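Local coordinates for protein probable enoyl-CoA hydratase/isomerase (Pseudomonas aeruginosa PAO1, PDB 5WYD) that probably acts as a crotonase-family enoyl-CoA hydratase/isomerase with hydro-lyase activity, implicated in synthesis of the diffusible signal factor, at residues 109-114 / 130-135. The protein carries 1 engineered substitution. Numbering follows the deposited sequence.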
ATOM      1  N   ARG A 109      15.604   2.175 -19.618  1.00 44.14           N
ATOM      2  CA  ARG A 109      16.401   2.986 -18.696  1.00 43.79           C
ATOM      3  C   ARG A 109      16.549   4.416 -19.188  1.00 43.92           C
ATOM      4  O   ARG A 109      16.548   5.357 -18.390  1.00 51.66           O
ATOM      5  CB  ARG A 109      17.775   2.366 -18.467  1.00 49.79           C
ATOM      6  CG  ARG A 109      18.610   2.100 -19.693  1.00 33.45           C
ATOM      7  CD  ARG A 109      19.952   1.562 -19.258  1.00 34.20           C
ATOM      8  NE  ARG A 109      20.852   1.456 -20.396  1.00 46.04           N
ATOM      9  CZ  ARG A 109      22.145   1.174 -20.305  1.00 49.37           C
ATOM     10  NH1 ARG A 109      22.713   0.982 -19.120  1.00 49.52           N
ATOM     11  NH2 ARG A 109      22.870   1.104 -21.405  1.00 58.83           N
ATOM     12  N   GLY A 110      16.753   4.589 -20.488  1.00 52.71           N
ATOM     13  CA  GLY A 110      16.798   5.902 -21.082  1.00 45.17           C
ATOM     14  C   GLY A 110      15.415   6.474 -21.276  1.00 46.21           C
ATOM     15  O   GLY A 110      14.410   5.806 -21.066  1.00 63.75           O
ATOM     16  N   VAL A 111      15.371   7.771 -21.564  1.00 39.09           N
ATOM     17  CA  VAL A 111      14.101   8.438 -21.815  1.00 34.50           C
ATOM     18  C   VAL A 111      13.519   7.982 -23.149  1.00 31.79           C
ATOM     19  O   VAL A 111      14.223   7.823 -24.151  1.00 16.50           O
ATOM     20  CB  VAL A 111      14.276   9.963 -21.778  1.00 28.93           C
ATOM     21  CG1 VAL A 111      15.229  10.372 -22.844  1.00 41.38           C
ATOM     22  CG2 VAL A 111      12.948  10.643 -21.986  1.00 35.51           C
ATOM     23  N   SER A 112      12.218   7.772 -23.164  1.00 26.53           N
ATOM     24  CA  SER A 112      11.481   7.372 -24.344  1.00 27.86           C
ATOM     25  C   SER A 112      10.566   8.533 -24.704  1.00 29.28           C
ATOM     26  O   SER A 112       9.890   9.096 -23.837  1.00 33.62           O
ATOM     27  CB  SER A 112      10.703   6.071 -24.100  1.00 31.97           C
ATOM     28  OG  SER A 112       9.793   6.157 -23.008  1.00 30.11           O
ATOM     29  N   ILE A 113      10.598   8.934 -25.959  1.00 29.21           N
ATOM     30  CA  ILE A 113       9.796  10.043 -26.441  1.00 32.24           C
ATOM     31  C   ILE A 113       8.880   9.461 -27.502  1.00 37.17           C
ATOM     32  O   ILE A 113       9.347   8.786 -28.427  1.00 48.70           O
ATOM     33  CB  ILE A 113      10.667  11.170 -27.032  1.00 31.94           C
ATOM     34  CG1 ILE A 113      11.771  11.591 -26.080  1.00 24.64           C
ATOM     35  CG2 ILE A 113       9.842  12.399 -27.325  1.00 17.98           C
ATOM     36  CD1 ILE A 113      12.641  12.558 -26.735  1.00 23.65           C
ATOM     37  N   ALA A 114       7.593   9.748 -27.389  1.00 27.91           N
ATOM     38  CA  ALA A 114       6.607   9.257 -28.333  1.00 22.22           C
ATOM     39  C   ALA A 114       6.266  10.381 -29.290  1.00 32.40           C
ATOM     40  O   ALA A 114       5.733  11.407 -28.871  1.00 27.05           O
ATOM     41  CB  ALA A 114       5.357   8.812 -27.594  1.00 23.39           C
ATOM     42  N   ALA A 130       3.030   4.476 -22.602  1.00 34.61           N
ATOM     43  CA  ALA A 130       4.172   3.727 -22.079  1.00 31.66           C
ATOM     44  C   ALA A 130       5.463   4.525 -22.189  1.00 29.93           C
ATOM     45  O   ALA A 130       6.446   4.192 -21.515  1.00 18.79           O
ATOM     46  CB  ALA A 130       4.297   2.398 -22.815  1.00 31.89           C
ATOM     47  N   CYS A 131       5.525   5.418 -23.183  1.00 35.56           N
ATOM     48  CA  CYS A 131       6.614   6.360 -23.400  1.00 37.27           C
ATOM     49  C   CYS A 131       6.602   7.464 -22.348  1.00 32.78           C
ATOM     50  O   CYS A 131       5.542   7.878 -21.861  1.00 27.21           O
ATOM     51  CB  CYS A 131       6.475   6.995 -24.766  1.00 41.99           C
ATOM     52  SG  CYS A 131       6.248   5.768 -26.002  1.00 51.58           S
ATOM     53  N   ASP A 132       7.797   7.948 -21.998  1.00 25.13           N
ATOM     54  CA  ASP A 132       7.871   9.006 -20.993  1.00 30.63           C
ATOM     55  C   ASP A 132       7.248  10.314 -21.472  1.00 29.02           C
ATOM     56  O   ASP A 132       6.504  10.959 -20.727  1.00 32.96           O
ATOM     57  CB  ASP A 132       9.314   9.275 -20.590  1.00 29.96           C
ATOM     58  CG  ASP A 132       9.991   8.064 -20.068  1.00 35.98           C
ATOM     59  OD1 ASP A 132       9.343   7.252 -19.366  1.00 44.31           O
ATOM     60  OD2 ASP A 132      11.193   7.947 -20.319  1.00 49.49           O
ATOM     61  N   ILE A 133       7.545  10.742 -22.691  1.00 32.23           N
ATOM     62  CA  ILE A 133       7.117  12.057 -23.150  1.00 25.46           C
ATOM     63  C   ILE A 133       6.406  11.890 -24.478  1.00 27.76           C
ATOM     64  O   ILE A 133       6.781  11.062 -25.313  1.00 32.30           O
ATOM     65  CB  ILE A 133       8.325  13.002 -23.306  1.00 19.60           C
ATOM     66  CG1 ILE A 133       9.197  12.920 -22.071  1.00 16.99           C
ATOM     67  CG2 ILE A 133       7.862  14.448 -23.479  1.00 22.72           C
ATOM     68  CD1 ILE A 133      10.484  13.684 -22.169  1.00 22.95           C
ATOM     69  N   ARG A 134       5.399  12.706 -24.696  1.00 27.57           N
ATOM     70  CA  ARG A 134       4.636  12.628 -25.925  1.00 40.81           C
ATOM     71  C   ARG A 134       4.647  13.953 -26.669  1.00 37.72           C
ATOM     72  O   ARG A 134       4.335  15.001 -26.095  1.00 43.79           O
ATOM     73  CB  ARG A 134       3.215  12.174 -25.627  1.00 40.03           C
ATOM     74  CG  ARG A 134       3.166  10.742 -25.181  1.00 34.56           C
ATOM     75  CD  ARG A 134       2.017  10.512 -24.243  1.00 30.77           C
ATOM     76  NE  ARG A 134       2.208  11.259 -23.022  1.00 29.53           N
ATOM     77  CZ  ARG A 134       3.004  10.857 -22.049  1.00 27.73           C
ATOM     78  NH1 ARG A 134       3.668   9.721 -22.168  1.00 23.85           N
ATOM     79  NH2 ARG A 134       3.135  11.585 -20.954  1.00 39.20           N
ATOM     80  N   ILE A 135       4.992  13.889 -27.952  1.00 38.82           N
ATOM     81  CA  ILE A 135       4.995  15.033 -28.856  1.00 43.65           C
ATOM     82  C   ILE A 135       4.033  14.715 -29.992  1.00 38.71           C
ATOM     83  O   ILE A 135       4.231  13.724 -30.706  1.00 42.43           O
ATOM     84  CB  ILE A 135       6.406  15.298 -29.413  1.00 32.03           C
ATOM     85  CG1 ILE A 135       7.418  15.469 -28.290  1.00 31.39           C
ATOM     86  CG2 ILE A 135       6.419  16.516 -30.329  1.00 43.87           C
ATOM     87  CD1 ILE A 135       8.789  15.757 -28.820  1.00 40.37           C
TER
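Ser-112 and Asp-132 hold each other by a reciprocal pair of hydrogen bonds. The backbone N of Ser-112 donates to OD2 of Asp-132 (3.0 Å, 163° at the hydrogen), meeting the oxygen from above the carboxylate plane. In return, N of Asp-132 donates to OG of Ser-112 at 2.9 Å. Chi1 of Ser-112 (58°) sets OG between its backbone N and carbonyl carbon, facing the N of Asp-132 just before strand 133-137. The other carboxylate oxygen, OD1, forms a salt bridge with Lys-171 of the second subunit. The carboxylate thus joins Ser-112 of strand 111-116 to a neighbouring subunit.

Backbone bonds then take over. N of Ile-133 donates to O of Ser-112 at 3.1 Å. N of Ala-114 reaches O of Ile-133 (2.6 Å), and N of Ile-135 reaches O of Ala-114 (2.7 Å). Both bonds are nearly straight. This is parallel pairing of strands 111-116 and 133-137, neighbours in the central sheet of the crotonase fold. The link between them includes helix 123-130. Strand 63-68 pairs with the far edge of 111-116.

Apolar contacts fall on both faces. On the face carrying Ile-113 and Ile-133, CG2 of Ile-113 meets CD1 of Ile-135 at 3.8 Å, and CG2 of Val-111 touches CD1 of Ile-133. Helix 200-211 packs on Val-111, Ile-113 and Ile-135. On the face of Ala-114, its CB lies 3.5 Å from CB of Cys-131, and also touches SG of Cys-131 and CG of Arg-134.

Arg-134 bends at chi3 (-65°). Its NH1 makes a weak hydrogen bond to O of Cys-131, which lies in the guanidinium plane at its edge. NE bonds to O of Leu-190, and NH2 forms a salt bridge with Glu-192.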